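Local coordinates for protein single-stranded-DNA-specific exonuclease RecJ (Thermus thermophilus, PDB 2ZXR) that degrades single-stranded DNA exonucleolytically in the 5' to 3' direction, using divalent metal ions such as magnesium or manganese, at residues 430-435 with 631-636; 11-16 with 31-36; 5-10 with 524-529; 463-468 with 500-505. All blocks are in the same frame, centred on the assembly; numbering follows the deposited sequence.

Interaction 1: 430-435 with 631-636; sequences LLDLLP and HRRLLF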
loop_
_atom_site.group_PDB
_atom_site.type_symbol
_atom_site.label_atom_id
_atom_site.label_comp_id
_atom_site.label_asym_id
_atom_site.label_seq_id
_atom_site.Cartn_x
_atom_site.Cartn_y
_atom_site.Cartn_z
ATOM N N LEU A 430 -2.247 8.937 7.059
ATOM C CA LEU A 430 -2.018 10.219 6.409
ATOM C C LEU A 430 -0.582 10.639 6.630
ATOM O O LEU A 430 -0.099 10.638 7.764
ATOM C CB LEU A 430 -2.961 11.280 6.969
ATOM C CG LEU A 430 -4.423 11.358 6.528
ATOM C CD1 LEU A 430 -4.565 10.918 5.081
ATOM C CD2 LEU A 430 -5.266 10.499 7.417
ATOM N N LEU A 431 0.091 10.988 5.545
ATOM C CA LEU A 431 1.484 11.402 5.580
ATOM C C LEU A 431 1.621 12.774 6.219
ATOM O O LEU A 431 2.438 12.974 7.110
ATOM C CB LEU A 431 2.059 11.477 4.159
ATOM C CG LEU A 431 3.536 11.227 3.830
ATOM C CD1 LEU A 431 3.995 12.311 2.848
ATOM C CD2 LEU A 431 4.391 11.194 5.048
ATOM N N ASP A 432 0.796 13.712 5.783
ATOM C CA ASP A 432 0.899 15.067 6.302
ATOM C C ASP A 432 -0.210 15.908 5.699
ATOM O O ASP A 432 -0.974 15.431 4.861
ATOM C CB ASP A 432 2.254 15.634 5.873
ATOM C CG ASP A 432 2.507 17.033 6.393
ATOM O OD1 ASP A 432 3.334 17.741 5.769
ATOM O OD2 ASP A 432 1.903 17.427 7.416
ATOM N N LEU A 433 -0.285 17.162 6.140
ATOM C CA LEU A 433 -1.250 18.139 5.637
ATOM C C LEU A 433 -0.732 18.483 4.238
ATOM O O LEU A 433 0.463 18.621 4.058
ATOM C CB LEU A 433 -1.211 19.404 6.504
ATOM C CG LEU A 433 -2.170 19.702 7.669
ATOM C CD1 LEU A 433 -3.291 18.710 7.663
ATOM C CD2 LEU A 433 -1.430 19.708 9.009
ATOM N N LEU A 434 -1.610 18.604 3.250
ATOM C CA LEU A 434 -1.164 18.941 1.893
ATOM C C LEU A 434 -0.538 20.341 1.902
ATOM O O LEU A 434 -1.036 21.225 2.579
ATOM C CB LEU A 434 -2.345 18.949 0.923
ATOM C CG LEU A 434 -1.983 19.021 -0.565
ATOM C CD1 LEU A 434 -1.454 17.665 -1.002
ATOM C CD2 LEU A 434 -3.202 19.395 -1.391
ATOM N N PRO A 435 0.581 20.542 1.172
ATOM C CA PRO A 435 1.273 21.840 1.088
ATOM C C PRO A 435 0.437 22.823 0.286
ATOM O O PRO A 435 -0.603 22.452 -0.240
ATOM C CB PRO A 435 2.577 21.496 0.362
ATOM C CG PRO A 435 2.856 20.108 0.828
ATOM C CD PRO A 435 1.461 19.471 0.674
ATOM N N HIS A 631 4.751 25.067 10.741
ATOM C CA HIS A 631 3.775 26.149 10.931
ATOM C C HIS A 631 2.365 25.733 10.549
ATOM O O HIS A 631 1.420 25.936 11.315
ATOM C CB HIS A 631 4.188 27.392 10.129
ATOM C CG HIS A 631 5.383 28.095 10.709
ATOM N ND1 HIS A 631 5.950 29.211 10.135
ATOM C CD2 HIS A 631 6.096 27.850 11.836
ATOM C CE1 HIS A 631 6.959 29.627 10.885
ATOM N NE2 HIS A 631 7.068 28.818 11.922
ATOM N N ARG A 632 2.214 25.148 9.366
ATOM C CA ARG A 632 0.904 24.699 8.907
ATOM C C ARG A 632 0.352 23.640 9.881
ATOM O O ARG A 632 -0.857 23.596 10.161
ATOM C CB ARG A 632 1.043 24.136 7.484
ATOM C CG ARG A 632 -0.128 23.333 6.951
ATOM C CD ARG A 632 0.416 22.206 6.043
ATOM N NE ARG A 632 1.506 22.725 5.242
ATOM C CZ ARG A 632 2.476 22.006 4.693
ATOM N NH1 ARG A 632 2.516 20.691 4.829
ATOM N NH2 ARG A 632 3.450 22.631 4.055
ATOM N N ARG A 633 1.229 22.774 10.384
ATOM C CA ARG A 633 0.804 21.762 11.366
ATOM C C ARG A 633 0.299 22.451 12.632
ATOM O O ARG A 633 -0.772 22.124 13.133
ATOM C CB ARG A 633 1.956 20.850 11.781
ATOM C CG ARG A 633 1.966 19.499 11.122
ATOM C CD ARG A 633 0.692 18.732 11.374
ATOM N NE ARG A 633 1.018 17.425 11.917
ATOM C CZ ARG A 633 1.697 16.487 11.271
ATOM N NH1 ARG A 633 2.132 16.691 10.038
ATOM N NH2 ARG A 633 1.928 15.340 11.874
ATOM N N LEU A 634 1.081 23.402 13.140
ATOM C CA LEU A 634 0.703 24.125 14.362
ATOM C C LEU A 634 -0.660 24.760 14.227
ATOM O O LEU A 634 -1.533 24.572 15.074
ATOM C CB LEU A 634 1.732 25.216 14.706
ATOM C CG LEU A 634 2.969 24.833 15.512
ATOM C CD1 LEU A 634 3.880 26.054 15.675
ATOM C CD2 LEU A 634 2.545 24.311 16.880
ATOM N N LEU A 635 -0.838 25.526 13.152
ATOM C CA LEU A 635 -2.110 26.186 12.891
ATOM C C LEU A 635 -3.232 25.194 12.747
ATOM O O LEU A 635 -4.328 25.436 13.246
ATOM C CB LEU A 635 -2.051 27.023 11.606
ATOM C CG LEU A 635 -1.472 28.434 11.658
ATOM C CD1 LEU A 635 -2.270 29.300 12.653
ATOM C CD2 LEU A 635 -0.040 28.350 12.072
ATOM N N PHE A 636 -2.978 24.091 12.035
ATOM C CA PHE A 636 -4.022 23.082 11.832
ATOM C C PHE A 636 -4.430 22.458 13.157
ATOM O O PHE A 636 -5.614 22.391 13.457
ATOM C CB PHE A 636 -3.561 21.963 10.877
ATOM C CG PHE A 636 -4.535 20.813 10.777
ATOM C CD1 PHE A 636 -5.708 20.929 10.022
ATOM C CD2 PHE A 636 -4.318 19.635 11.501
ATOM C CE1 PHE A 636 -6.654 19.894 9.996
ATOM C CE2 PHE A 636 -5.253 18.592 11.483
ATOM C CZ PHE A 636 -6.427 18.721 10.728
HETATM O O HOH W 1 3.315 13.446 9.597
#
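Leu433, near the end of strand 426-433, faces Arg633 on helix 624-639 with 7.1 Å between their CA atoms, a spacing too wide for backbone-to-backbone bonds. Asp432 reaches two arginines at once, one with each carboxylate oxygen. Its OD2 forms a salt bridge with Arg633 NH1 at 2.7 Å, and its OD1 forms a longer one with Arg632 NH1 at 3.2 Å; each oxygen lies at the edge of the guanidinium it meets. With CG anti to the backbone N (chi1 -178°), the short acid turns its end to the helix. An aspartate suits a buried place between two cations, whose charge would favour its ionised form. The Arg632 chain bends at chi2 and chi3, which lays one guanidinium face against Pro435 CA. Leu433 supplies the apolar half: its CD1 sits over the Phe636 ring, 3.9 Å from the centroid, while CD2 packs on Phe636 CB at 3.6 Å. Water 1 donates to Leu431 O and accepts from Arg633 NH2. The helix thus closes over one end of the strand in the mixed sheet, where Leu463 of strand 462-466 touches both Leu433 and Phe636, while helix 643-655 packs against Arg633 and Leu634.

Interaction 2: 11-16 with 31-36; sequences SLPPLA and AALAYW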
loop_
_atom_site.group_PDB
_atom_site.type_symbol
_atom_site.label_atom_id
_atom_site.label_comp_id
_atom_site.label_asym_id
_atom_site.label_seq_id
_atom_site.Cartn_x
_atom_site.Cartn_y
_atom_site.Cartn_z
ATOM N N SER A 11 3.630 10.034 12.516
ATOM C CA SER A 11 4.434 10.805 13.451
ATOM C C SER A 11 5.505 11.656 12.787
ATOM O O SER A 11 5.978 11.329 11.693
ATOM C CB SER A 11 5.125 9.843 14.408
ATOM O OG SER A 11 6.129 9.129 13.692
ATOM N N LEU A 12 5.900 12.750 13.437
ATOM C CA LEU A 12 6.977 13.564 12.875
ATOM C C LEU A 12 8.269 12.896 13.329
ATOM O O LEU A 12 8.399 12.454 14.492
ATOM C CB LEU A 12 6.945 15.017 13.374
ATOM C CG LEU A 12 5.686 15.828 13.051
ATOM C CD1 LEU A 12 5.868 17.277 13.520
ATOM C CD2 LEU A 12 5.394 15.769 11.572
ATOM N N PRO A 13 9.240 12.774 12.415
ATOM C CA PRO A 13 10.495 12.136 12.830
ATOM C C PRO A 13 11.362 13.131 13.588
ATOM O O PRO A 13 11.045 14.327 13.646
ATOM C CB PRO A 13 11.128 11.731 11.497
ATOM C CG PRO A 13 10.725 12.857 10.598
ATOM C CD PRO A 13 9.267 13.135 10.986
ATOM N N PRO A 14 12.448 12.649 14.209
ATOM C CA PRO A 14 13.306 13.597 14.929
ATOM C C PRO A 14 13.950 14.529 13.896
ATOM O O PRO A 14 14.433 14.096 12.836
ATOM C CB PRO A 14 14.318 12.701 15.663
ATOM C CG PRO A 14 14.126 11.296 15.052
ATOM C CD PRO A 14 12.677 11.261 14.650
ATOM N N LEU A 15 13.942 15.819 14.198
ATOM C CA LEU A 15 14.480 16.801 13.269
ATOM C C LEU A 15 15.849 16.531 12.648
ATOM O O LEU A 15 16.014 16.700 11.440
ATOM C CB LEU A 15 14.484 18.178 13.914
ATOM C CG LEU A 15 13.125 18.858 14.025
ATOM C CD1 LEU A 15 13.309 20.314 13.578
ATOM C CD2 LEU A 15 12.085 18.175 13.152
ATOM N N ALA A 16 16.832 16.132 13.448
ATOM C CA ALA A 16 18.151 15.868 12.876
ATOM C C ALA A 16 18.096 14.751 11.828
ATOM O O ALA A 16 18.820 14.811 10.841
ATOM C CB ALA A 16 19.161 15.521 13.967
ATOM N N ALA A 31 8.231 14.801 1.195
ATOM C CA ALA A 31 8.759 13.567 0.646
ATOM C C ALA A 31 9.735 12.916 1.632
ATOM O O ALA A 31 9.733 11.692 1.811
ATOM C CB ALA A 31 9.447 13.853 -0.688
ATOM N N ALA A 32 10.567 13.726 2.287
ATOM C CA ALA A 32 11.516 13.171 3.256
ATOM C C ALA A 32 10.764 12.465 4.381
ATOM O O ALA A 32 11.248 11.493 4.936
ATOM C CB ALA A 32 12.412 14.267 3.829
ATOM N N LEU A 33 9.585 12.965 4.723
ATOM C CA LEU A 33 8.780 12.345 5.767
ATOM C C LEU A 33 8.437 10.914 5.315
ATOM O O LEU A 33 8.567 9.947 6.084
ATOM C CB LEU A 33 7.490 13.147 5.953
ATOM C CG LEU A 33 7.224 13.834 7.288
ATOM C CD1 LEU A 33 6.159 14.929 7.113
ATOM C CD2 LEU A 33 6.760 12.795 8.285
ATOM N N ALA A 34 7.996 10.795 4.064
ATOM C CA ALA A 34 7.633 9.497 3.475
ATOM C C ALA A 34 8.847 8.557 3.444
ATOM O O ALA A 34 8.782 7.406 3.909
ATOM C CB ALA A 34 7.082 9.701 2.066
ATOM N N TYR A 35 9.965 9.045 2.912
ATOM C CA TYR A 35 11.167 8.221 2.873
ATOM C C TYR A 35 11.575 7.781 4.281
ATOM O O TYR A 35 11.878 6.595 4.495
ATOM C CB TYR A 35 12.319 8.970 2.204
ATOM C CG TYR A 35 12.060 9.266 0.755
ATOM C CD1 TYR A 35 11.797 8.238 -0.147
ATOM C CD2 TYR A 35 12.044 10.574 0.286
ATOM C CE1 TYR A 35 11.521 8.520 -1.481
ATOM C CE2 TYR A 35 11.764 10.863 -1.027
ATOM C CZ TYR A 35 11.501 9.840 -1.912
ATOM O OH TYR A 35 11.200 10.134 -3.219
ATOM N N TRP A 36 11.565 8.709 5.246
ATOM C CA TRP A 36 11.949 8.335 6.607
ATOM C C TRP A 36 11.085 7.181 7.124
ATOM O O TRP A 36 11.600 6.219 7.705
ATOM C CB TRP A 36 11.837 9.516 7.567
ATOM C CG TRP A 36 12.364 9.198 8.952
ATOM C CD1 TRP A 36 13.674 9.236 9.366
ATOM C CD2 TRP A 36 11.598 8.790 10.091
ATOM N NE1 TRP A 36 13.764 8.880 10.694
ATOM C CE2 TRP A 36 12.509 8.601 11.164
ATOM C CE3 TRP A 36 10.235 8.570 10.317
ATOM C CZ2 TRP A 36 12.092 8.199 12.444
ATOM C CZ3 TRP A 36 9.820 8.168 11.592
ATOM C CH2 TRP A 36 10.750 7.988 12.638
#
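Pro13 meets Trp36 in a CH-pi contact that dominates this junction between the loop leading into helix 15-25 and the following helix 29-37. The CB of Pro13 stands over the six-membered ring of Trp36, 3.4 Å from its centroid and 14° off the ring normal. The indole is carried there because its CG lies anti to the backbone N (chi1 -174°), which swings the ring out from the helix to the loop. Proline suits the place: its ring C-H groups are probably somewhat polarised by the nearby backbone amides, and its rigid ring presents them to a flat, electron-rich surface. The same indole also makes a cation-pi contact with Arg41.

Apolar contacts widen the patch. Pro13 CD touches Leu33 CD2 at 3.7 Å, the two side chains crossing at about a right angle; the proline ring thus touches both Leu33 and Trp36. Trp18 of helix 15-25 lies against both Pro13 and Leu33. Pro14, which occupies the N-cap position of helix 15-25, brings its CD to 3.8 Å from Trp36 CZ2. A proline, lacking an N-H, is tolerated there because no helical bond uses the N-cap amide.

Polar groups have a lesser part. Ser11 O lies 3.8 Å from the methyl Leu33 CD2, and it receives a weak hydrogen bond from His37.

No hydrogen bond joins the two segments, so their fit rests on dispersion and the weak electrostatics of C-H groups over an aromatic face, consistent with an interface governed by shape and by exclusion of water.

Interaction 3: 5-10 with 524-529; sequences VRWRVL and AVDLRK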
loop_
_atom_site.group_PDB
_atom_site.type_symbol
_atom_site.label_atom_id
_atom_site.label_comp_id
_atom_site.label_asym_id
_atom_site.label_seq_id
_atom_site.Cartn_x
_atom_site.Cartn_y
_atom_site.Cartn_z
ATOM N N VAL A 5 -13.653 3.092 10.302
ATOM C CA VAL A 5 -12.483 3.596 9.592
ATOM C C VAL A 5 -11.829 4.706 10.416
ATOM O O VAL A 5 -12.424 5.755 10.610
ATOM C CB VAL A 5 -12.863 4.219 8.212
ATOM C CG1 VAL A 5 -11.609 4.756 7.512
ATOM C CG2 VAL A 5 -13.564 3.190 7.337
ATOM N N ARG A 6 -10.610 4.479 10.884
ATOM C CA ARG A 6 -9.893 5.480 11.676
ATOM C C ARG A 6 -8.822 6.185 10.840
ATOM O O ARG A 6 -8.067 5.526 10.123
ATOM C CB ARG A 6 -9.189 4.815 12.875
ATOM C CG ARG A 6 -10.066 4.492 14.092
ATOM C CD ARG A 6 -11.343 3.755 13.716
ATOM N NE ARG A 6 -11.843 2.898 14.794
ATOM C CZ ARG A 6 -13.126 2.793 15.129
ATOM N NH1 ARG A 6 -14.048 3.506 14.483
ATOM N NH2 ARG A 6 -13.495 1.935 16.075
ATOM N N TRP A 7 -8.763 7.510 10.918
ATOM C CA TRP A 7 -7.713 8.252 10.218
ATOM C C TRP A 7 -6.604 8.543 11.234
ATOM O O TRP A 7 -6.875 8.956 12.361
ATOM C CB TRP A 7 -8.233 9.571 9.675
ATOM C CG TRP A 7 -9.163 9.442 8.514
ATOM C CD1 TRP A 7 -9.951 8.373 8.204
ATOM C CD2 TRP A 7 -9.482 10.461 7.577
ATOM N NE1 TRP A 7 -10.754 8.672 7.130
ATOM C CE2 TRP A 7 -10.486 9.947 6.725
ATOM C CE3 TRP A 7 -9.021 11.768 7.373
ATOM C CZ2 TRP A 7 -11.038 10.689 5.689
ATOM C CZ3 TRP A 7 -9.572 12.514 6.333
ATOM C CH2 TRP A 7 -10.571 11.970 5.506
ATOM N N ARG A 8 -5.364 8.314 10.831
ATOM C CA ARG A 8 -4.212 8.560 11.675
ATOM C C ARG A 8 -3.147 9.365 10.924
ATOM O O ARG A 8 -2.908 9.145 9.723
ATOM C CB ARG A 8 -3.596 7.242 12.140
ATOM C CG ARG A 8 -2.212 7.428 12.759
ATOM C CD ARG A 8 -1.635 6.126 13.283
ATOM N NE ARG A 8 -2.513 5.500 14.274
ATOM C CZ ARG A 8 -2.653 5.913 15.534
ATOM N NH1 ARG A 8 -1.964 6.961 15.972
ATOM N NH2 ARG A 8 -3.486 5.279 16.359
ATOM N N VAL A 9 -2.504 10.285 11.635
ATOM C CA VAL A 9 -1.454 11.095 11.038
ATOM C C VAL A 9 -0.108 10.517 11.426
ATOM O O VAL A 9 0.188 10.352 12.616
ATOM C CB VAL A 9 -1.525 12.556 11.521
ATOM C CG1 VAL A 9 -0.431 13.368 10.864
ATOM C CG2 VAL A 9 -2.881 13.150 11.188
ATOM N N LEU A 10 0.713 10.194 10.440
ATOM C CA LEU A 10 2.026 9.642 10.728
ATOM C C LEU A 10 2.847 10.604 11.609
ATOM O O LEU A 10 2.784 11.825 11.457
ATOM C CB LEU A 10 2.781 9.335 9.423
ATOM C CG LEU A 10 2.068 8.428 8.396
ATOM C CD1 LEU A 10 3.113 7.879 7.395
ATOM C CD2 LEU A 10 1.359 7.267 9.102
ATOM N N ALA A 524 -9.437 12.185 -4.237
ATOM C CA ALA A 524 -9.820 11.747 -2.901
ATOM C C ALA A 524 -10.032 10.229 -2.795
ATOM O O ALA A 524 -10.709 9.650 -3.632
ATOM C CB ALA A 524 -11.084 12.488 -2.459
ATOM N N VAL A 525 -9.434 9.592 -1.782
ATOM C CA VAL A 525 -9.623 8.164 -1.552
ATOM C C VAL A 525 -10.676 8.054 -0.443
ATOM O O VAL A 525 -11.477 7.106 -0.417
ATOM C CB VAL A 525 -8.321 7.421 -1.124
ATOM C CG1 VAL A 525 -7.228 7.641 -2.155
ATOM C CG2 VAL A 525 -7.871 7.885 0.225
ATOM N N ASP A 526 -10.667 8.993 0.497
ATOM C CA ASP A 526 -11.712 8.995 1.518
ATOM C C ASP A 526 -12.045 10.449 1.792
ATOM O O ASP A 526 -11.203 11.335 1.615
ATOM C CB ASP A 526 -11.321 8.277 2.818
ATOM C CG ASP A 526 -12.559 7.857 3.652
ATOM O OD1 ASP A 526 -13.709 8.083 3.193
ATOM O OD2 ASP A 526 -12.401 7.299 4.766
ATOM N N LEU A 527 -13.285 10.681 2.203
ATOM C CA LEU A 527 -13.785 12.024 2.466
ATOM C C LEU A 527 -14.841 11.939 3.576
ATOM O O LEU A 527 -15.667 11.008 3.580
ATOM C CB LEU A 527 -14.380 12.566 1.164
ATOM C CG LEU A 527 -15.177 13.861 1.073
ATOM C CD1 LEU A 527 -15.480 14.105 -0.398
ATOM C CD2 LEU A 527 -16.485 13.755 1.859
ATOM N N ARG A 528 -14.826 12.906 4.500
ATOM C CA ARG A 528 -15.768 12.881 5.616
ATOM C C ARG A 528 -15.942 14.202 6.374
ATOM O O ARG A 528 -15.186 15.158 6.196
ATOM C CB ARG A 528 -15.312 11.830 6.627
ATOM C CG ARG A 528 -14.045 12.256 7.365
ATOM C CD ARG A 528 -13.584 11.254 8.417
ATOM N NE ARG A 528 -12.485 11.797 9.221
ATOM C CZ ARG A 528 -11.913 11.162 10.241
ATOM N NH1 ARG A 528 -12.331 9.954 10.590
ATOM N NH2 ARG A 528 -10.923 11.731 10.913
ATOM N N LYS A 529 -16.957 14.239 7.227
ATOM C CA LYS A 529 -17.187 15.394 8.075
ATOM C C LYS A 529 -16.070 15.172 9.087
ATOM O O LYS A 529 -15.823 14.041 9.487
ATOM C CB LYS A 529 -18.556 15.296 8.749
ATOM C CG LYS A 529 -18.746 16.213 9.953
ATOM C CD LYS A 529 -20.152 16.057 10.544
ATOM C CE LYS A 529 -20.365 16.969 11.744
ATOM N NZ LYS A 529 -19.325 16.742 12.784
HETATM O O HOH W 2 -13.945 7.786 9.347
#
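Asp526 uses both oxygens of its carboxylate: OD2 accepts a hydrogen bond from Trp7 NE1 at 3.2 Å, and OD1 accepts one from the backbone Leu527 N at 2.8 Å. Each donor lies well out of the carboxylate plane. The indole bond is moderately bent, although OD2 lies close to the plane of the ring. An aspartate is short enough to hold the indole N-H while also taking the next amide of its own strand.

On one face of the same indole rests Arg528. Its guanidinium lies flat on Trp7, planes 5° apart, and Arg528 CZ stands 3.7 Å from the centroid of the five-membered ring in a cation-pi contact. Farther back along the chain, Arg528 CD adds a CH-pi contact to the six-membered ring. With chi1 at 70°, CG sits between the backbone N and the carbonyl carbon, and from there the extended chain runs across the indole. The guanidinium nitrogens carry other bonds: water 2, at the edge, accepts from NH1 while donating to Val5 O, NE pairs with Glu504, and NH2 reaches Ala532 O. Tryptophan suits this site by offering a broad face to the cation and an N-H to the acid.

Strands 5-9 and 526-528 cross at 99°, with axes 10.3 Å apart, so side chains must bridge the gap. A classic beta bulge pairs Val525 and Asp526 with Ala506 of strand 503-514, just where the chain turns a corner. Trp7 also packs against Val428 and Leu430 of strand 426-433, next to its own strand in the sheet.

Interaction 4: 463-468 with 500-505; sequences LLFGAP and PPEVEV
Leu464 and Val505 are a hydrogen-bonded pair within an antiparallel pair of strands in the OB domain of RecJ, where strand 462-466 runs beside the start of strand 503-514.

Four backbone hydrogen bonds join them. Leu464 and Val505 exchange two, Leu464 N to Val505 O and Val505 N to Leu464 O, both 2.9 Å; Gly466 and Val503 form the other hydrogen-bonded pair, in which Val503 N to Gly466 O is 2.8 Å and almost straight at 173°. Between them, Phe465 and Glu504 make a non-hydrogen-bonded pair. Weaker CA-H...O contacts supplement the amides, among them Leu463 CA to Val505 O at 3.3 Å. Glycine suits position 466 because at its backbone angles a CB would collide with the preceding carbonyl oxygen.

Apolar contacts line the face bearing Leu464, Val503 and Val505. Leu464 CB meets Val505 CB, and Leu484 of strand 479-484 covers all three residues; branched valines suit extended chain buried in this way.

On the opposite face, Phe465 has its CG anti to the backbone N (chi1 -172°), which turns the ring toward Glu502 and Glu504, the latter paired with Arg528. Arg640 makes a cation-pi contact with the phenyl ring. The Glu502 carboxylate is turned 79° from that ring, with its OE2 3.3 Å from Phe465 CZ.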
loop_
_atom_site.group_PDB
_atom_site.type_symbol
_atom_site.label_atom_id
_atom_site.label_comp_id
_atom_site.label_asym_id
_atom_site.label_seq_id
_atom_site.Cartn_x
_atom_site.Cartn_y
_atom_site.Cartn_z
ATOM N N LEU A 463 -3.585 14.947 3.826
ATOM C CA LEU A 463 -4.822 15.360 4.434
ATOM C C LEU A 463 -5.097 16.775 3.964
ATOM O O LEU A 463 -4.195 17.599 3.946
ATOM C CB LEU A 463 -4.674 15.322 5.951
ATOM C CG LEU A 463 -5.821 15.869 6.801
ATOM C CD1 LEU A 463 -7.036 14.918 6.722
ATOM C CD2 LEU A 463 -5.336 16.005 8.252
ATOM N N LEU A 464 -6.326 17.024 3.535
ATOM C CA LEU A 464 -6.771 18.344 3.133
ATOM C C LEU A 464 -7.943 18.593 4.078
ATOM O O LEU A 464 -8.579 17.634 4.567
ATOM C CB LEU A 464 -7.254 18.400 1.691
ATOM C CG LEU A 464 -6.174 18.307 0.615
ATOM C CD1 LEU A 464 -5.578 16.895 0.625
ATOM C CD2 LEU A 464 -6.781 18.626 -0.753
ATOM N N PHE A 465 -8.225 19.864 4.345
ATOM C CA PHE A 465 -9.280 20.211 5.286
ATOM C C PHE A 465 -9.889 21.553 4.943
ATOM O O PHE A 465 -9.187 22.463 4.493
ATOM C CB PHE A 465 -8.688 20.267 6.696
ATOM C CG PHE A 465 -9.713 20.441 7.785
ATOM C CD1 PHE A 465 -10.188 21.704 8.129
ATOM C CD2 PHE A 465 -10.231 19.336 8.451
ATOM C CE1 PHE A 465 -11.182 21.865 9.127
ATOM C CE2 PHE A 465 -11.224 19.482 9.453
ATOM C CZ PHE A 465 -11.695 20.754 9.784
ATOM N N GLY A 466 -11.197 21.680 5.150
ATOM C CA GLY A 466 -11.844 22.948 4.880
ATOM C C GLY A 466 -13.289 22.923 4.444
ATOM O O GLY A 466 -13.986 21.898 4.531
ATOM N N ALA A 467 -13.748 24.083 3.991
ATOM C CA ALA A 467 -15.107 24.220 3.507
ATOM C C ALA A 467 -14.948 24.105 2.005
ATOM O O ALA A 467 -14.253 24.900 1.381
ATOM C CB ALA A 467 -15.689 25.581 3.890
ATOM N N PRO A 468 -15.565 23.082 1.412
ATOM C CA PRO A 468 -15.481 22.865 -0.031
ATOM C C PRO A 468 -16.076 24.035 -0.787
ATOM O O PRO A 468 -16.981 24.697 -0.281
ATOM C CB PRO A 468 -16.278 21.581 -0.229
ATOM C CG PRO A 468 -17.302 21.656 0.874
ATOM C CD PRO A 468 -16.496 22.133 2.047
ATOM N N PRO A 500 -20.738 18.151 3.510
ATOM C CA PRO A 500 -21.068 18.915 4.712
ATOM C C PRO A 500 -20.394 20.286 4.620
ATOM O O PRO A 500 -19.558 20.518 3.737
ATOM C CB PRO A 500 -20.531 18.039 5.849
ATOM C CG PRO A 500 -19.565 17.089 5.179
ATOM C CD PRO A 500 -20.182 16.832 3.842
ATOM N N PRO A 501 -20.760 21.223 5.512
ATOM C CA PRO A 501 -20.147 22.558 5.463
ATOM C C PRO A 501 -18.622 22.531 5.593
ATOM O O PRO A 501 -17.918 23.405 5.079
ATOM C CB PRO A 501 -20.847 23.305 6.605
ATOM C CG PRO A 501 -21.281 22.205 7.537
ATOM C CD PRO A 501 -21.734 21.115 6.613
ATOM N N GLU A 502 -18.123 21.521 6.289
ATOM C CA GLU A 502 -16.694 21.347 6.467
ATOM C C GLU A 502 -16.354 19.887 6.235
ATOM O O GLU A 502 -17.050 18.987 6.728
ATOM C CB GLU A 502 -16.270 21.733 7.878
ATOM C CG GLU A 502 -15.581 23.080 7.994
ATOM C CD GLU A 502 -14.754 23.156 9.267
ATOM O OE1 GLU A 502 -14.139 24.213 9.543
ATOM O OE2 GLU A 502 -14.721 22.134 9.994
ATOM N N VAL A 503 -15.273 19.647 5.499
ATOM C CA VAL A 503 -14.850 18.282 5.211
ATOM C C VAL A 503 -13.377 18.024 5.488
ATOM O O VAL A 503 -12.567 18.943 5.653
ATOM C CB VAL A 503 -15.096 17.912 3.726
ATOM C CG1 VAL A 503 -16.573 17.978 3.393
ATOM C CG2 VAL A 503 -14.316 18.851 2.835
ATOM N N GLU A 504 -13.048 16.746 5.545
ATOM C CA GLU A 504 -11.683 16.290 5.728
ATOM C C GLU A 504 -11.491 15.346 4.549
ATOM O O GLU A 504 -12.400 14.603 4.210
ATOM C CB GLU A 504 -11.534 15.514 7.034
ATOM C CG GLU A 504 -10.853 16.303 8.098
ATOM C CD GLU A 504 -10.730 15.552 9.380
ATOM O OE1 GLU A 504 -9.885 15.987 10.180
ATOM O OE2 GLU A 504 -11.464 14.547 9.594
ATOM N N VAL A 505 -10.324 15.384 3.926
ATOM C CA VAL A 505 -10.054 14.530 2.771
ATOM C C VAL A 505 -8.701 13.855 2.867
ATOM O O VAL A 505 -7.712 14.514 3.189
ATOM C CB VAL A 505 -10.015 15.334 1.461
ATOM C CG1 VAL A 505 -9.590 14.399 0.298
ATOM C CG2 VAL A 505 -11.373 15.970 1.181
#

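Interactions 1, 3 and 4 meet on one mixed sheet, their centres 11 to 14 Å apart. Strands 5-9, 426-433, 462-466 and 503-514 follow one another across it, so the N-terminal strand is joined to the OB domain. Interaction 1 is hydrogen-bonded to both neighbours in that sheet, through Leu430 to Arg8 and Leu10 and through Asp432 and Leu434 to Leu463. The Arg528-Glu504 salt bridge links 3 and 4. Interaction 2, about 25 Å from interaction 4 between centres, touches interaction 1 through Leu33 and Leu12. Along the chain, interaction 2 closes before 4 opens, while 1 and 3 interleave; Arg633 of the C-terminal domain touches Val9 and Leu12 near the N-terminus, away from the metal site.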